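Local structure of microtubule-associated protein 1 light chain 3 (Plasmodium falciparum, 4EOY) at residues 33-38 with 114-119; 42-47 with 84-89; 38-43 with 122-127. The protein is an Atg8-type ubiquitin-fold protein that binds a peptide of Atg3, probably as part of the pathway that couples Atg8 proteins to lipid. The protein carries 3 engineered substitutions. All coordinates share one frame; numbering follows the deposited sequence.

Contact 1. Residues 33-38 with 114-119; sequences PVVIER and DGYLYM. Engineered in segment 33-38: Ile36 (natural residue Cys).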
ATOM      1  N   PRO A  33      -6.100  -2.893  -6.305  1.00 26.38           N
ATOM      2  CA  PRO A  33      -6.295  -2.545  -4.911  1.00 27.84           C
ATOM      3  C   PRO A  33      -5.095  -2.954  -4.050  1.00 30.34           C
ATOM      4  O   PRO A  33      -4.722  -4.133  -4.025  1.00 29.18           O
ATOM      5  CB  PRO A  33      -7.555  -3.332  -4.529  1.00 26.23           C
ATOM      6  CG  PRO A  33      -7.572  -4.497  -5.451  1.00 22.15           C
ATOM      7  CD  PRO A  33      -6.960  -4.019  -6.721  1.00 25.22           C
ATOM      8  N   VAL A  34      -4.517  -1.977  -3.354  1.00 26.14           N
ATOM      9  CA  VAL A  34      -3.343  -2.185  -2.533  1.00 25.10           C
ATOM     10  C   VAL A  34      -3.628  -1.710  -1.119  1.00 33.45           C
ATOM     11  O   VAL A  34      -4.216  -0.644  -0.941  1.00 38.87           O
ATOM     12  CB  VAL A  34      -2.139  -1.409  -3.086  1.00 18.69           C
ATOM     13  CG1 VAL A  34      -0.946  -1.560  -2.167  1.00 19.52           C
ATOM     14  CG2 VAL A  34      -1.803  -1.893  -4.479  1.00 21.14           C
ATOM     15  N   VAL A  35      -3.213  -2.502  -0.125  1.00 28.48           N
ATOM     16  CA  VAL A  35      -3.299  -2.132   1.280  1.00 24.44           C
ATOM     17  C   VAL A  35      -1.887  -2.072   1.848  1.00 27.19           C
ATOM     18  O   VAL A  35      -1.106  -3.003   1.667  1.00 26.19           O
ATOM     19  CB  VAL A  35      -4.129  -3.141   2.095  1.00 29.23           C
ATOM     20  CG1 VAL A  35      -4.375  -2.614   3.514  1.00 27.23           C
ATOM     21  CG2 VAL A  35      -5.455  -3.401   1.407  1.00 33.49           C
ATOM     22  N   ILE A  36      -1.560  -0.981   2.536  1.00 27.05           N
ATOM     23  CA  ILE A  36      -0.228  -0.818   3.137  1.00 31.49           C
ATOM     24  C   ILE A  36      -0.248  -1.102   4.640  1.00 31.15           C
ATOM     25  O   ILE A  36      -1.128  -0.618   5.369  1.00 39.74           O
ATOM     26  CB  ILE A  36       0.329   0.596   2.930  1.00 31.01           C
ATOM     27  CG1 ILE A  36       1.668   0.752   3.656  1.00 30.23           C
ATOM     28  CG2 ILE A  36      -0.613   1.620   3.502  1.00 36.46           C
ATOM     29  CD1 ILE A  36       2.486   1.904   3.146  1.00 30.80           C
ATOM     30  N   GLU A  37       0.731  -1.856   5.115  1.00 21.89           N
ATOM     31  CA  GLU A  37       0.765  -2.254   6.524  1.00 20.88           C
ATOM     32  C   GLU A  37       2.134  -2.037   7.149  1.00 19.35           C
ATOM     33  O   GLU A  37       3.167  -2.263   6.517  1.00 15.06           O
ATOM     34  CB  GLU A  37       0.376  -3.721   6.641  1.00 27.12           C
ATOM     35  CG  GLU A  37      -0.674  -3.992   7.704  1.00 34.88           C
ATOM     36  CD  GLU A  37      -2.087  -3.682   7.242  1.00 39.27           C
ATOM     37  OE1 GLU A  37      -2.529  -4.262   6.220  1.00 36.43           O
ATOM     38  OE2 GLU A  37      -2.757  -2.872   7.919  1.00 35.89           O
ATOM     39  N   ARG A  38       2.126  -1.576   8.393  1.00 20.65           N
ATOM     40  CA  ARG A  38       3.326  -1.347   9.175  1.00 21.32           C
ATOM     41  C   ARG A  38       3.826  -2.667   9.727  1.00 26.74           C
ATOM     42  O   ARG A  38       3.057  -3.399  10.355  1.00 26.25           O
ATOM     43  CB  ARG A  38       2.983  -0.426  10.347  1.00 25.37           C
ATOM     44  CG  ARG A  38       4.174   0.089  11.133  1.00 22.13           C
ATOM     45  CD  ARG A  38       3.704   1.200  12.054  1.00 23.17           C
ATOM     46  NE  ARG A  38       4.747   1.709  12.946  1.00 22.89           N
ATOM     47  CZ  ARG A  38       4.910   1.362  14.217  1.00 25.19           C
ATOM     48  NH1 ARG A  38       4.115   0.470  14.810  1.00 31.65           N
ATOM     49  NH2 ARG A  38       5.875   1.931  14.914  1.00 37.25           N
ATOM     50  N   ASP A 114      -7.707 -12.908  -1.042  1.00 27.16           N
ATOM     51  CA  ASP A 114      -8.839 -11.998  -0.854  1.00 33.33           C
ATOM     52  C   ASP A 114      -8.938 -10.887  -1.931  1.00 33.07           C
ATOM     53  O   ASP A 114      -9.882 -10.089  -1.912  1.00 36.39           O
ATOM     54  CB  ASP A 114      -8.857 -11.402   0.573  1.00 33.26           C
ATOM     55  CG  ASP A 114      -7.691 -10.467   0.860  1.00 27.63           C
ATOM     56  OD1 ASP A 114      -6.922 -10.108  -0.049  1.00 28.67           O
ATOM     57  OD2 ASP A 114      -7.563 -10.081   2.031  1.00 34.25           O
ATOM     58  N   GLY A 115      -7.979 -10.847  -2.857  1.00 27.15           N
ATOM     59  CA  GLY A 115      -7.994  -9.874  -3.960  1.00 25.85           C
ATOM     60  C   GLY A 115      -7.061  -8.677  -3.780  1.00 28.23           C
ATOM     61  O   GLY A 115      -6.822  -7.929  -4.727  1.00 21.63           O
ATOM     62  N   TYR A 116      -6.534  -8.496  -2.566  1.00 28.88           N
ATOM     63  CA  TYR A 116      -5.681  -7.349  -2.247  1.00 20.60           C
ATOM     64  C   TYR A 116      -4.207  -7.639  -2.500  1.00 19.03           C
ATOM     65  O   TYR A 116      -3.743  -8.772  -2.335  1.00 18.19           O
ATOM     66  CB  TYR A 116      -5.845  -6.933  -0.772  1.00 21.16           C
ATOM     67  CG  TYR A 116      -7.060  -6.081  -0.476  1.00 19.63           C
ATOM     68  CD1 TYR A 116      -7.127  -4.756  -0.925  1.00 19.44           C
ATOM     69  CD2 TYR A 116      -8.144  -6.594   0.234  1.00 18.15           C
ATOM     70  CE1 TYR A 116      -8.242  -3.966  -0.685  1.00 18.24           C
ATOM     71  CE2 TYR A 116      -9.267  -5.814   0.474  1.00 20.61           C
ATOM     72  CZ  TYR A 116      -9.306  -4.494   0.009  1.00 21.07           C
ATOM     73  OH  TYR A 116     -10.409  -3.694   0.246  1.00 27.63           O
ATOM     74  N   LEU A 117      -3.468  -6.602  -2.899  1.00 16.64           N
ATOM     75  CA  LEU A 117      -2.027  -6.642  -2.842  1.00 16.09           C
ATOM     76  C   LEU A 117      -1.581  -6.036  -1.512  1.00 19.90           C
ATOM     77  O   LEU A 117      -1.741  -4.826  -1.271  1.00 18.78           O
ATOM     78  CB  LEU A 117      -1.402  -5.890  -4.000  1.00 16.10           C
ATOM     79  CG  LEU A 117       0.130  -5.986  -4.078  1.00 15.43           C
ATOM     80  CD1 LEU A 117       0.512  -7.426  -4.344  1.00 16.83           C
ATOM     81  CD2 LEU A 117       0.678  -5.030  -5.134  1.00 15.83           C
ATOM     82  N   TYR A 118      -1.017  -6.876  -0.650  1.00 21.55           N
ATOM     83  CA  TYR A 118      -0.560  -6.427   0.662  1.00 21.40           C
ATOM     84  C   TYR A 118       0.896  -6.056   0.590  1.00 20.42           C
ATOM     85  O   TYR A 118       1.732  -6.824   0.075  1.00 30.77           O
ATOM     86  CB  TYR A 118      -0.757  -7.520   1.702  1.00 25.50           C
ATOM     87  CG  TYR A 118      -2.197  -7.697   2.142  1.00 22.51           C
ATOM     88  CD1 TYR A 118      -3.048  -8.545   1.461  1.00 24.57           C
ATOM     89  CD2 TYR A 118      -2.694  -7.017   3.244  1.00 25.98           C
ATOM     90  CE1 TYR A 118      -4.359  -8.704   1.854  1.00 24.86           C
ATOM     91  CE2 TYR A 118      -4.003  -7.180   3.650  1.00 26.98           C
ATOM     92  CZ  TYR A 118      -4.833  -8.021   2.942  1.00 26.16           C
ATOM     93  OH  TYR A 118      -6.148  -8.161   3.356  1.00 28.44           O
ATOM     94  N   MET A 119       1.197  -4.852   1.038  1.00 17.35           N
ATOM     95  CA  MET A 119       2.569  -4.356   1.069  1.00 21.25           C
ATOM     96  C   MET A 119       2.888  -3.814   2.456  1.00 21.93           C
ATOM     97  O   MET A 119       2.006  -3.304   3.164  1.00 22.08           O
ATOM     98  CB  MET A 119       2.759  -3.270   0.013  1.00 26.93           C
ATOM     99  CG  MET A 119       2.661  -3.806  -1.411  1.00 23.90           C
ATOM    100  SD  MET A 119       3.099  -2.514  -2.570  1.00 36.23           S
ATOM    101  CE  MET A 119       4.873  -2.364  -2.317  1.00 33.38           C
TER
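Val34 and Leu117 run side by side on one face of a parallel strand pair, their side chains pointing the same way, with Val34 CG2 4.0 Å from Leu117 CB. Val34 holds CG1 anti to its backbone N (chi1 176°), and this branch reaches on to Met119, 4.2 Å from SD. Met119 sets out on the same face, but the bend at its last torsion (chi3 71°) turns its end away, and SD meets Val34 CG1 across the direction of that side chain. Engineered Ile36 lies on the same face. On the other face Val35 CB lies 4.3 Å from Tyr118 CD2, oblique to the ring. At the start of the pairing, where the second strand has not yet begun, Pro33 CB approaches Tyr116 CD1 obliquely. Glu37 OE1 comes to the edge of the Tyr118 ring, 4.1 Å from CD2; the other carboxylate oxygen makes a salt bridge to Lys50, and a calcium ion lies about 3 Å from the Glu37 side chain (nearest atoms). The backbone ladder starts with an almost straight bond from Leu117 N to Pro33 O (3.0 Å, 176°) and ends with Glu37 N to Met119 O at 2.7 Å. Asp114 fixes the entry to the second strand. Its OD1 takes the Tyr116 N-H in an Asx turn, while its OD2 receives Tyr118 OH at 2.7 Å on the syn lone pair and makes a salt bridge to Arg17. An aromatic side chain of the bound peptide packs on Pro33 and Tyr116, consistent with the hydrophobic pocket of Atg8 proteins. With a hydroxyl, an amide and an arginine around it, the Asp114 carboxylate probably stays charged, anchoring the turn beside that pocket.

Contact 2. Residues 42-47 with 84-89; sequences SNLPII and RERTIY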
ATOM      1  N   SER A  42       8.763   0.965  15.473  1.00 33.48           N
ATOM      2  CA  SER A  42       9.813   1.976  15.424  1.00 31.14           C
ATOM      3  C   SER A  42       9.201   3.387  15.394  1.00 28.27           C
ATOM      4  O   SER A  42       8.042   3.572  15.734  1.00 32.74           O
ATOM      5  CB  SER A  42      10.744   1.715  14.218  1.00 27.43           C
ATOM      6  OG  SER A  42      10.110   1.912  12.970  1.00 27.05           O
ATOM      7  N   ASN A  43       9.989   4.376  14.993  1.00 29.53           N
ATOM      8  CA  ASN A  43       9.533   5.771  14.929  1.00 34.38           C
ATOM      9  C   ASN A  43       8.715   6.100  13.685  1.00 32.66           C
ATOM     10  O   ASN A  43       8.253   7.240  13.518  1.00 28.46           O
ATOM     11  CB  ASN A  43      10.740   6.705  14.967  1.00 43.03           C
ATOM     12  CG  ASN A  43      11.660   6.517  13.769  1.00 37.58           C
ATOM     13  OD1 ASN A  43      11.793   5.409  13.246  1.00 42.14           O
ATOM     14  ND2 ASN A  43      12.295   7.601  13.330  1.00 46.63           N
ATOM     15  N   LEU A  44       8.559   5.120  12.793  1.00 30.62           N
ATOM     16  CA  LEU A  44       7.675   5.277  11.645  1.00 29.57           C
ATOM     17  C   LEU A  44       6.210   5.287  12.102  1.00 28.14           C
ATOM     18  O   LEU A  44       5.777   4.405  12.877  1.00 26.69           O
ATOM     19  CB  LEU A  44       7.881   4.174  10.610  1.00 28.12           C
ATOM     20  CG  LEU A  44       9.225   4.118   9.885  1.00 28.93           C
ATOM     21  CD1 LEU A  44       9.172   3.036   8.812  1.00 26.54           C
ATOM     22  CD2 LEU A  44       9.566   5.461   9.249  1.00 27.26           C
ATOM     23  N   PRO A  45       5.450   6.289  11.638  1.00 25.27           N
ATOM     24  CA  PRO A  45       4.071   6.459  12.087  1.00 27.17           C
ATOM     25  C   PRO A  45       3.095   5.477  11.444  1.00 30.15           C
ATOM     26  O   PRO A  45       3.323   4.998  10.335  1.00 27.83           O
ATOM     27  CB  PRO A  45       3.751   7.896  11.642  1.00 23.29           C
ATOM     28  CG  PRO A  45       4.570   8.082  10.412  1.00 21.07           C
ATOM     29  CD  PRO A  45       5.839   7.323  10.652  1.00 23.17           C
ATOM     30  N   ILE A  46       2.002   5.199  12.141  1.00 33.35           N
ATOM     31  CA  ILE A  46       0.929   4.401  11.577  1.00 35.14           C
ATOM     32  C   ILE A  46       0.062   5.323  10.730  1.00 33.78           C
ATOM     33  O   ILE A  46      -0.534   6.260  11.251  1.00 32.25           O
ATOM     34  CB  ILE A  46       0.089   3.748  12.677  1.00 33.58           C
ATOM     35  CG1 ILE A  46       0.941   2.750  13.456  1.00 36.18           C
ATOM     36  CG2 ILE A  46      -1.097   3.025  12.064  1.00 31.64           C
ATOM     37  CD1 ILE A  46       0.300   2.252  14.729  1.00 36.31           C
ATOM     38  N   ILE A  47       0.026   5.068   9.425  1.00 32.88           N
ATOM     39  CA  ILE A  47      -0.782   5.865   8.495  1.00 34.54           C
ATOM     40  C   ILE A  47      -2.260   5.526   8.684  1.00 37.48           C
ATOM     41  O   ILE A  47      -2.625   4.353   8.826  1.00 42.20           O
ATOM     42  CB  ILE A  47      -0.333   5.691   7.019  1.00 28.95           C
ATOM     43  CG1 ILE A  47      -0.477   4.241   6.530  1.00 28.10           C
ATOM     44  CG2 ILE A  47       1.099   6.151   6.862  1.00 29.11           C
ATOM     45  CD1 ILE A  47       0.086   4.000   5.138  1.00 21.54           C
ATOM     46  N   ARG A  84       8.272  14.883   7.512  1.00 37.33           N
ATOM     47  CA  ARG A  84       9.501  14.577   8.244  1.00 28.50           C
ATOM     48  C   ARG A  84      10.241  13.434   7.548  1.00 27.75           C
ATOM     49  O   ARG A  84       9.697  12.337   7.436  1.00 22.43           O
ATOM     50  CB  ARG A  84       9.191  14.170   9.679  1.00 34.54           C
ATOM     51  CG  ARG A  84      10.449  13.946  10.515  1.00 40.33           C
ATOM     52  CD  ARG A  84      10.150  13.741  11.988  1.00 42.24           C
ATOM     53  NE  ARG A  84       9.674  14.959  12.638  1.00 43.83           N
ATOM     54  CZ  ARG A  84       9.447  15.080  13.944  1.00 48.19           C
ATOM     55  NH1 ARG A  84       9.650  14.056  14.775  1.00 46.54           N
ATOM     56  NH2 ARG A  84       9.018  16.240  14.423  1.00 51.32           N
ATOM     57  N   GLU A  85      11.478  13.694   7.117  1.00 31.60           N
ATOM     58  CA  GLU A  85      12.336  12.692   6.464  1.00 38.22           C
ATOM     59  C   GLU A  85      12.736  11.547   7.412  1.00 44.18           C
ATOM     60  O   GLU A  85      13.301  11.779   8.496  1.00 48.96           O
ATOM     61  CB  GLU A  85      13.603  13.353   5.914  1.00 45.60           C
ATOM     62  CG  GLU A  85      14.726  12.400   5.490  1.00 61.27           C
ATOM     63  CD  GLU A  85      14.456  11.675   4.174  1.00 78.93           C
ATOM     64  OE1 GLU A  85      13.343  11.133   3.998  1.00 85.64           O
ATOM     65  OE2 GLU A  85      15.368  11.630   3.313  1.00 75.65           O
ATOM     66  N   ARG A  86      12.424  10.325   6.988  1.00 32.55           N
ATOM     67  CA  ARG A  86      12.806   9.097   7.690  1.00 34.25           C
ATOM     68  C   ARG A  86      13.131   8.042   6.637  1.00 37.81           C
ATOM     69  O   ARG A  86      12.555   8.055   5.538  1.00 30.64           O
ATOM     70  CB  ARG A  86      11.656   8.583   8.539  1.00 33.51           C
ATOM     71  CG  ARG A  86      11.181   9.516   9.637  1.00 38.10           C
ATOM     72  CD  ARG A  86       9.936   8.892  10.187  1.00 32.29           C
ATOM     73  NE  ARG A  86       8.918   9.668  10.779  1.00 33.88           N
ATOM     74  CZ  ARG A  86       8.049  10.633  10.572  1.00 32.54           C
ATOM     75  NH1 ARG A  86       7.744  11.136  11.741  1.00 34.98           N
ATOM     76  NH2 ARG A  86       7.271  10.896   9.535  1.00 36.91           N
ATOM     77  N   THR A  87      14.057   7.141   6.971  1.00 44.86           N
ATOM     78  CA  THR A  87      14.392   6.013   6.101  1.00 34.37           C
ATOM     79  C   THR A  87      13.308   4.934   6.226  1.00 29.36           C
ATOM     80  O   THR A  87      12.952   4.529   7.332  1.00 23.85           O
ATOM     81  CB  THR A  87      15.806   5.432   6.406  1.00 39.86           C
ATOM     82  OG1 THR A  87      16.015   4.237   5.645  1.00 47.69           O
ATOM     83  CG2 THR A  87      15.972   5.077   7.865  1.00 38.36           C
ATOM     84  N   ILE A  88      12.772   4.502   5.081  1.00 29.47           N
ATOM     85  CA  ILE A  88      11.749   3.456   5.022  1.00 28.52           C
ATOM     86  C   ILE A  88      12.194   2.327   4.094  1.00 25.89           C
ATOM     87  O   ILE A  88      12.798   2.570   3.061  1.00 22.03           O
ATOM     88  CB  ILE A  88      10.406   4.006   4.503  1.00 30.47           C
ATOM     89  CG1 ILE A  88       9.921   5.154   5.396  1.00 38.54           C
ATOM     90  CG2 ILE A  88       9.357   2.903   4.440  1.00 25.23           C
ATOM     91  CD1 ILE A  88       8.679   5.850   4.867  1.00 33.39           C
ATOM     92  N   TYR A  89      11.903   1.093   4.485  1.00 24.97           N
ATOM     93  CA  TYR A  89      12.079  -0.053   3.607  1.00 26.66           C
ATOM     94  C   TYR A  89      10.730  -0.683   3.326  1.00 27.48           C
ATOM     95  O   TYR A  89       9.952  -0.929   4.259  1.00 26.84           O
ATOM     96  CB  TYR A  89      12.984  -1.084   4.266  1.00 26.21           C
ATOM     97  CG  TYR A  89      14.380  -0.579   4.514  1.00 27.53           C
ATOM     98  CD1 TYR A  89      15.359  -0.669   3.543  1.00 23.86           C
ATOM     99  CD2 TYR A  89      14.719  -0.005   5.739  1.00 30.85           C
ATOM    100  CE1 TYR A  89      16.647  -0.215   3.785  1.00 28.02           C
ATOM    101  CE2 TYR A  89      15.994   0.456   5.988  1.00 25.15           C
ATOM    102  CZ  TYR A  89      16.955   0.348   5.016  1.00 26.86           C
ATOM    103  OH  TYR A  89      18.228   0.802   5.274  1.00 37.80           O
TER
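Pro45, which covers one face of the Arg86 guanidinium, turns its carbonyl O to the Tyr121 hydroxyl, which Ile47 N also meets in a weak bond. No hydrogen bond joins 42-47 to 84-89; the two loops meet through carbon and through the flat end of an arginine. Leu44 CD2 does most of the touching. It lies 3.6 Å from Arg86 CD and close to CB of the same residue, the two side chains sliding past each other in opposite directions, and it also meets Ile88 CG1 at 3.9 Å. The backbone of Leu44 is held from its own side, its O accepting a hydrogen bond from Arg38 NE. The Arg86 side chain leaves with CG beside its backbone N (chi1 -61°) and then stays extended as far as NE, which carries the guanidinium past Leu44 to Pro45. There Pro45 CD sits 3.7 Å above one face of the guanidinium, shifted toward its rim. Arg84 CB covers the opposite face at 3.5 Å above the plane, so the flat group is sandwiched between a proline ring and an aliphatic carbon, which probably limits its tilt. Asn43 comes in beside this arrangement: its backbone O is 3.7 Å from Arg86 NE, oblique to the guanidinium, and its side-chain amide, with ND2 nearest Arg86 CD, is turned 76° from that group. The contact is small and lies at the surface, with Leu44 as its buried member. Around it, Leu44 and Ile88 both pack on Tyr121 of strand 117-122. Ile88 also leans on Ile71 and Asn72 at the end of helix 60-72, and Asn72 bonds the backbone of Arg84, so the loop entering strand 89-92 is wedged between this helix end, the sheet and the loop that follows strand 31-38.

Contact 3. Residues 38-43 with 122-127; sequences RANRSN and SSESSL. Engineered in segment 122-127: Ser123 (natural residue Cys), Ser126 (natural residue Cys).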
ATOM      1  N   ARG A  38       2.126  -1.576   8.393  1.00 20.65           N
ATOM      2  CA  ARG A  38       3.326  -1.347   9.175  1.00 21.32           C
ATOM      3  C   ARG A  38       3.826  -2.667   9.727  1.00 26.74           C
ATOM      4  O   ARG A  38       3.057  -3.399  10.355  1.00 26.25           O
ATOM      5  CB  ARG A  38       2.983  -0.426  10.347  1.00 25.37           C
ATOM      6  CG  ARG A  38       4.174   0.089  11.133  1.00 22.13           C
ATOM      7  CD  ARG A  38       3.704   1.200  12.054  1.00 23.17           C
ATOM      8  NE  ARG A  38       4.747   1.709  12.946  1.00 22.89           N
ATOM      9  CZ  ARG A  38       4.910   1.362  14.217  1.00 25.19           C
ATOM     10  NH1 ARG A  38       4.115   0.470  14.810  1.00 31.65           N
ATOM     11  NH2 ARG A  38       5.875   1.931  14.914  1.00 37.25           N
ATOM     12  N   ALA A  39       5.114  -2.948   9.525  1.00 23.89           N
ATOM     13  CA  ALA A  39       5.648  -4.297   9.727  1.00 26.16           C
ATOM     14  C   ALA A  39       6.600  -4.434  10.912  1.00 32.48           C
ATOM     15  O   ALA A  39       6.996  -5.554  11.259  1.00 30.20           O
ATOM     16  CB  ALA A  39       6.345  -4.762   8.467  1.00 24.15           C
ATOM     17  N   ASN A  40       7.001  -3.312  11.503  1.00 32.46           N
ATOM     18  CA  ASN A  40       7.772  -3.346  12.750  1.00 30.97           C
ATOM     19  C   ASN A  40       7.437  -2.173  13.668  1.00 32.83           C
ATOM     20  O   ASN A  40       6.677  -1.273  13.301  1.00 31.71           O
ATOM     21  CB  ASN A  40       9.282  -3.452  12.484  1.00 24.08           C
ATOM     22  CG  ASN A  40       9.925  -2.133  12.111  1.00 26.49           C
ATOM     23  OD1 ASN A  40       9.352  -1.302  11.403  1.00 43.34           O
ATOM     24  ND2 ASN A  40      11.160  -1.958  12.546  1.00 33.19           N
ATOM     25  N   ARG A  41       7.990  -2.234  14.871  1.00 30.47           N
ATOM     26  CA  ARG A  41       7.797  -1.225  15.888  1.00 37.47           C
ATOM     27  C   ARG A  41       8.985  -0.267  15.919  1.00 38.99           C
ATOM     28  O   ARG A  41      10.074  -0.644  16.323  1.00 30.10           O
ATOM     29  CB  ARG A  41       7.636  -1.912  17.242  1.00 38.71           C
ATOM     30  CG  ARG A  41       6.547  -2.979  17.222  1.00 36.50           C
ATOM     31  CD  ARG A  41       6.119  -3.376  18.619  1.00 37.11           C
ATOM     32  NE  ARG A  41       5.035  -4.353  18.608  1.00 29.19           N
ATOM     33  CZ  ARG A  41       3.763  -4.057  18.381  1.00 38.00           C
ATOM     34  NH1 ARG A  41       3.389  -2.803  18.120  1.00 37.23           N
ATOM     35  NH2 ARG A  41       2.854  -5.026  18.399  1.00 41.93           N
ATOM     36  N   SER A  42       8.763   0.965  15.473  1.00 33.48           N
ATOM     37  CA  SER A  42       9.813   1.976  15.424  1.00 31.14           C
ATOM     38  C   SER A  42       9.201   3.387  15.394  1.00 28.27           C
ATOM     39  O   SER A  42       8.042   3.572  15.734  1.00 32.74           O
ATOM     40  CB  SER A  42      10.744   1.715  14.218  1.00 27.43           C
ATOM     41  OG  SER A  42      10.110   1.912  12.970  1.00 27.05           O
ATOM     42  N   ASN A  43       9.989   4.376  14.993  1.00 29.53           N
ATOM     43  CA  ASN A  43       9.533   5.771  14.929  1.00 34.38           C
ATOM     44  C   ASN A  43       8.715   6.100  13.685  1.00 32.66           C
ATOM     45  O   ASN A  43       8.253   7.240  13.518  1.00 28.46           O
ATOM     46  CB  ASN A  43      10.740   6.705  14.967  1.00 43.03           C
ATOM     47  CG  ASN A  43      11.660   6.517  13.769  1.00 37.58           C
ATOM     48  OD1 ASN A  43      11.793   5.409  13.246  1.00 42.14           O
ATOM     49  ND2 ASN A  43      12.295   7.601  13.330  1.00 46.63           N
ATOM     50  N   SER A 122       8.810  -1.108   6.868  1.00 21.02           N
ATOM     51  CA  SER A 122       9.614  -1.311   8.028  1.00 22.24           C
ATOM     52  C   SER A 122      10.714  -0.262   8.082  1.00 19.79           C
ATOM     53  O   SER A 122      11.098   0.288   7.059  1.00 20.18           O
ATOM     54  CB  SER A 122      10.241  -2.690   7.981  1.00 21.54           C
ATOM     55  OG  SER A 122      10.963  -2.915   9.174  1.00 22.10           O
ATOM     56  N   SER A 123      11.208   0.007   9.283  1.00 19.80           N
ATOM     57  CA  SER A 123      12.404   0.853   9.452  1.00 25.35           C
ATOM     58  C   SER A 123      13.704   0.066   9.202  1.00 27.00           C
ATOM     59  O   SER A 123      14.769   0.664   9.050  1.00 33.99           O
ATOM     60  CB  SER A 123      12.437   1.454  10.855  1.00 27.32           C
ATOM     61  OG  SER A 123      12.453   0.434  11.849  1.00 27.96           O
ATOM     62  N   GLU A 124      13.604  -1.265   9.154  1.00 30.81           N
ATOM     63  CA  GLU A 124      14.758  -2.147   8.926  1.00 30.23           C
ATOM     64  C   GLU A 124      14.615  -2.885   7.605  1.00 30.84           C
ATOM     65  O   GLU A 124      13.502  -3.153   7.128  1.00 31.09           O
ATOM     66  CB  GLU A 124      14.887  -3.170  10.062  1.00 33.30           C
ATOM     67  CG  GLU A 124      15.082  -2.560  11.449  1.00 32.45           C
ATOM     68  CD  GLU A 124      15.254  -3.599  12.557  1.00 49.63           C
ATOM     69  OE1 GLU A 124      15.366  -4.806  12.242  1.00 68.64           O
ATOM     70  OE2 GLU A 124      15.279  -3.219  13.755  1.00 51.80           O
ATOM     71  N   SER A 125      15.748  -3.248   7.027  1.00 31.14           N
ATOM     72  CA  SER A 125      15.775  -3.856   5.707  1.00 31.33           C
ATOM     73  C   SER A 125      15.462  -5.344   5.693  1.00 35.97           C
ATOM     74  O   SER A 125      15.466  -5.942   4.623  1.00 42.10           O
ATOM     75  CB  SER A 125      17.149  -3.633   5.077  1.00 33.84           C
ATOM     76  OG  SER A 125      18.165  -4.171   5.898  1.00 32.86           O
ATOM     77  N   SER A 126      15.179  -5.956   6.843  1.00 46.57           N
ATOM     78  CA  SER A 126      15.128  -7.424   6.900  1.00 58.49           C
ATOM     79  C   SER A 126      13.821  -8.047   6.395  1.00 68.22           C
ATOM     80  O   SER A 126      13.818  -8.688   5.346  1.00 94.20           O
ATOM     81  CB  SER A 126      15.436  -7.933   8.308  1.00 70.98           C
ATOM     82  OG  SER A 126      15.467  -9.353   8.323  1.00 64.86           O
ATOM     83  N   LEU A 127      12.723  -7.886   7.132  1.00 57.28           N
ATOM     84  CA  LEU A 127      11.497  -8.636   6.813  1.00 54.88           C
ATOM     85  C   LEU A 127      10.163  -7.932   7.137  1.00 57.69           C
ATOM     86  O   LEU A 127       9.124  -8.330   6.612  1.00 52.34           O
ATOM     87  CB  LEU A 127      11.548 -10.028   7.469  1.00 63.41           C
ATOM     88  CG  LEU A 127      11.474 -10.235   8.988  1.00 50.92           C
ATOM     89  CD1 LEU A 127      11.508 -11.733   9.267  1.00 59.74           C
ATOM     90  CD2 LEU A 127      12.589  -9.529   9.751  1.00 48.16           C
TER
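Asn40 grips Ser123 with both ends of its amide. Its ND2 gives a nearly straight bond to Ser123 OG (2.8 Å, 176°), with the hydroxyl oxygen lying in the amide plane, while its OD1 takes the Ser123 N-H at 3.1 Å from a donor well above that plane. One asparagine thus holds the side chain and the backbone of a single residue; Ser123 is an engineered residue, cysteine in the natural sequence. The Asn40 side chain is placed for this by setting CG between the backbone N and the carbonyl carbon (chi1 80°). Beside it Ala39 CB meets Ser122 CB at 4.4 Å. The Ser122 hydroxyl, anti to its own backbone N, accepts the Glu124 N-H at 3.1 Å and so forms an ST turn that bends the chain at the end of strand 117-122. One shell further out, Arg38 lies against the first loop: Asn40 O is 3.3 Å above the centre of its guanidinium, its NE is hydrogen-bonded to Leu44 O, and its NH2 makes a weak hydrogen bond to Ser42 O. Backbone bonds of Ala39 to Tyr121 and of Ser122 to Tyr89 tie both sides to the sheet. The arrangement closes the far end of the central parallel strand pair of the ubiquitin fold, where the chain leaves for the C-terminal tail, which in Atg8 proteins carries the glycine joined to lipid.

Overall arrangement
From the N terminus, helices 8-11 and 14-27 come first, then strand 31-38, which contact 1 pairs with strand 117-122 across most of the sequence. The loop after strand 31-38 supplies one side of both other contacts. Contact 2 joins it to the loop entering strand 89-92, a shorter closure lying within the span of contact 1. Contact 3 joins its beginning to the residues after strand 117-122, so it crosses contact 1 along the chain while sharing Arg38 with it. Contacts 2 and 3 share Ser42 and Asn43 and sit about 9 Å apart (centres), with Tyr89 pairing to Ser122 between them. Contact 1 makes the middle of the sheet, and contacts 2 and 3 fasten the loops at one end of it.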